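Local coordinates for cellulase (PDB 3WX5), which probably hydrolyses internal beta-1,4-glucosidic bonds of cellulose, as a family 12 glycoside hydrolase endoglucanase, at residues A74-I79 with G222-E227. Numbering follows the deposited sequence.
Sequences AAYPAI and GFELWE
Leu225 has two residues of the other segment, Ala74 and Ala75, opposite it, which makes a classic beta bulge at the start of this antiparallel pairing. Leu225 is gripped through both its backbone polar atoms: Ala74 N donates a hydrogen bond to Leu225 O at 2.7 Å, and Leu225 N donates to Ala75 O at 2.9 Å with a fairly straight N-H...O angle of 165°. Further on, Phe223 N reaches Pro77 O at 3.2 Å, head-on to the carbonyl. With no N-H at Pro77 to pair with it, Phe223 O receives a CA-H...O contact from Tyr76 CA at 3.3 Å. Pro77 O likewise receives Gly222 CA, and Ala75 O receives Glu224 CA. Gly222 sits tightly against Ala78, their CA atoms 4.0 Å apart.

The Tyr76 side chain leaves with CG anti to the backbone N (chi1 179°), which lays the ring along 222-224, with Glu224 N in plane at its edge. Glu224 CG approaches CD1 of Tyr76 obliquely at 3.6 Å. The phenol oxygen passes close to Gly222 N, but at a poor angle; its hydrogen bond is with Ala121 O, on strand 117-127. Glu224 OE1 is held by Asn119 ND2 on that same strand. A leucine in place of Tyr76 would probably leave Ala121 O without its phenol partner and open a gap beside Glu224 CG. Around the proline, Leu225 CD1 lies 4.0 Å from Pro77 CG; both side chains touch Leu62, and Pro77 also touches Ile51, in the facing sheet of the family's beta-sandwich. What results is a buried seam held mainly by backbone bonds, in which Tyr76 and Glu224 add side-chain bonds to the backbone link that Gly222 makes with Ala121 of strand 117-127.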
# COMPACT_ATOMS: atom_id res chain seq x y z
N ALA A 74 -5.76 -1.16 12.63
CA ALA A 74 -4.93 -1.99 13.51
C ALA A 74 -3.62 -2.39 12.84
O ALA A 74 -2.62 -2.57 13.53
CB ALA A 74 -5.70 -3.26 13.92
N ALA A 75 -3.64 -2.60 11.52
CA ALA A 75 -2.55 -3.31 10.83
C ALA A 75 -2.64 -3.02 9.35
O ALA A 75 -3.73 -2.80 8.82
CB ALA A 75 -2.67 -4.85 11.04
N TYR A 76 -1.51 -3.15 8.67
CA TYR A 76 -1.48 -3.12 7.20
C TYR A 76 -0.40 -4.13 6.74
O TYR A 76 0.69 -3.75 6.32
CB TYR A 76 -1.17 -1.69 6.74
CG TYR A 76 -1.07 -1.51 5.22
CD1 TYR A 76 -2.15 -1.78 4.37
CD2 TYR A 76 0.12 -1.06 4.64
CE1 TYR A 76 -2.05 -1.56 2.96
CE2 TYR A 76 0.23 -0.86 3.25
CZ TYR A 76 -0.84 -1.12 2.42
OH TYR A 76 -0.68 -0.97 1.05
N PRO A 77 -0.69 -5.43 6.89
CA PRO A 77 0.17 -6.44 6.24
C PRO A 77 0.27 -6.15 4.74
O PRO A 77 -0.74 -5.83 4.10
CB PRO A 77 -0.60 -7.76 6.46
CG PRO A 77 -2.07 -7.31 6.66
CD PRO A 77 -1.96 -5.99 7.40
N ALA A 78 1.49 -6.12 4.21
CA ALA A 78 1.73 -5.52 2.89
C ALA A 78 2.98 -6.07 2.22
O ALA A 78 3.86 -6.59 2.89
CB ALA A 78 1.85 -3.99 3.03
N ILE A 79 3.07 -5.90 0.90
CA ILE A 79 4.27 -6.21 0.16
C ILE A 79 4.71 -4.91 -0.52
O ILE A 79 3.87 -4.05 -0.83
CB ILE A 79 4.03 -7.33 -0.90
CG1 ILE A 79 5.31 -7.61 -1.69
CG2 ILE A 79 2.79 -7.04 -1.81
CD1 ILE A 79 5.30 -8.99 -2.42
N GLY A 222 -1.51 -4.00 0.13
CA GLY A 222 -1.85 -4.90 1.25
C GLY A 222 -3.25 -4.61 1.71
O GLY A 222 -4.05 -4.09 0.93
N PHE A 223 -3.53 -4.87 2.99
CA PHE A 223 -4.90 -4.75 3.49
C PHE A 223 -4.83 -3.91 4.76
O PHE A 223 -4.15 -4.30 5.71
CB PHE A 223 -5.45 -6.14 3.84
CG PHE A 223 -5.39 -7.12 2.68
CD1 PHE A 223 -6.37 -7.09 1.69
CD2 PHE A 223 -4.32 -8.01 2.55
CE1 PHE A 223 -6.32 -7.96 0.61
CE2 PHE A 223 -4.24 -8.88 1.43
CZ PHE A 223 -5.26 -8.86 0.48
N GLU A 224 -5.55 -2.80 4.80
CA GLU A 224 -5.71 -2.16 6.11
C GLU A 224 -6.77 -2.93 6.88
O GLU A 224 -7.89 -3.12 6.40
CB GLU A 224 -6.07 -0.68 5.99
CG GLU A 224 -4.99 0.18 5.32
CD GLU A 224 -5.25 1.67 5.48
OE1 GLU A 224 -6.27 2.18 4.94
OE2 GLU A 224 -4.47 2.34 6.18
N LEU A 225 -6.45 -3.32 8.11
CA LEU A 225 -7.38 -4.12 8.90
C LEU A 225 -7.89 -3.29 10.08
O LEU A 225 -7.09 -2.77 10.85
CB LEU A 225 -6.68 -5.38 9.40
CG LEU A 225 -6.10 -6.25 8.29
CD1 LEU A 225 -5.43 -7.46 8.88
CD2 LEU A 225 -7.19 -6.62 7.26
N TRP A 226 -9.21 -3.13 10.20
CA TRP A 226 -9.79 -2.58 11.41
C TRP A 226 -10.32 -3.71 12.32
O TRP A 226 -10.23 -3.63 13.54
CB TRP A 226 -10.94 -1.63 11.09
CG TRP A 226 -10.54 -0.30 10.47
CD1 TRP A 226 -10.52 0.93 11.08
CD2 TRP A 226 -10.30 -0.05 9.08
NE1 TRP A 226 -10.23 1.92 10.16
CE2 TRP A 226 -10.12 1.34 8.92
CE3 TRP A 226 -10.17 -0.88 7.95
CZ2 TRP A 226 -9.81 1.93 7.69
CZ3 TRP A 226 -9.88 -0.28 6.72
CH2 TRP A 226 -9.73 1.11 6.60
N GLU A 227 -10.92 -4.73 11.70
CA GLU A 227 -11.57 -5.80 12.46
C GLU A 227 -11.37 -7.08 11.66
O GLU A 227 -11.68 -7.13 10.47
CB GLU A 227 -13.06 -5.49 12.58
CG GLU A 227 -13.78 -6.07 13.78
CD GLU A 227 -15.10 -5.32 14.02
OE1 GLU A 227 -15.97 -5.43 13.15
OE2 GLU A 227 -15.17 -4.43 14.90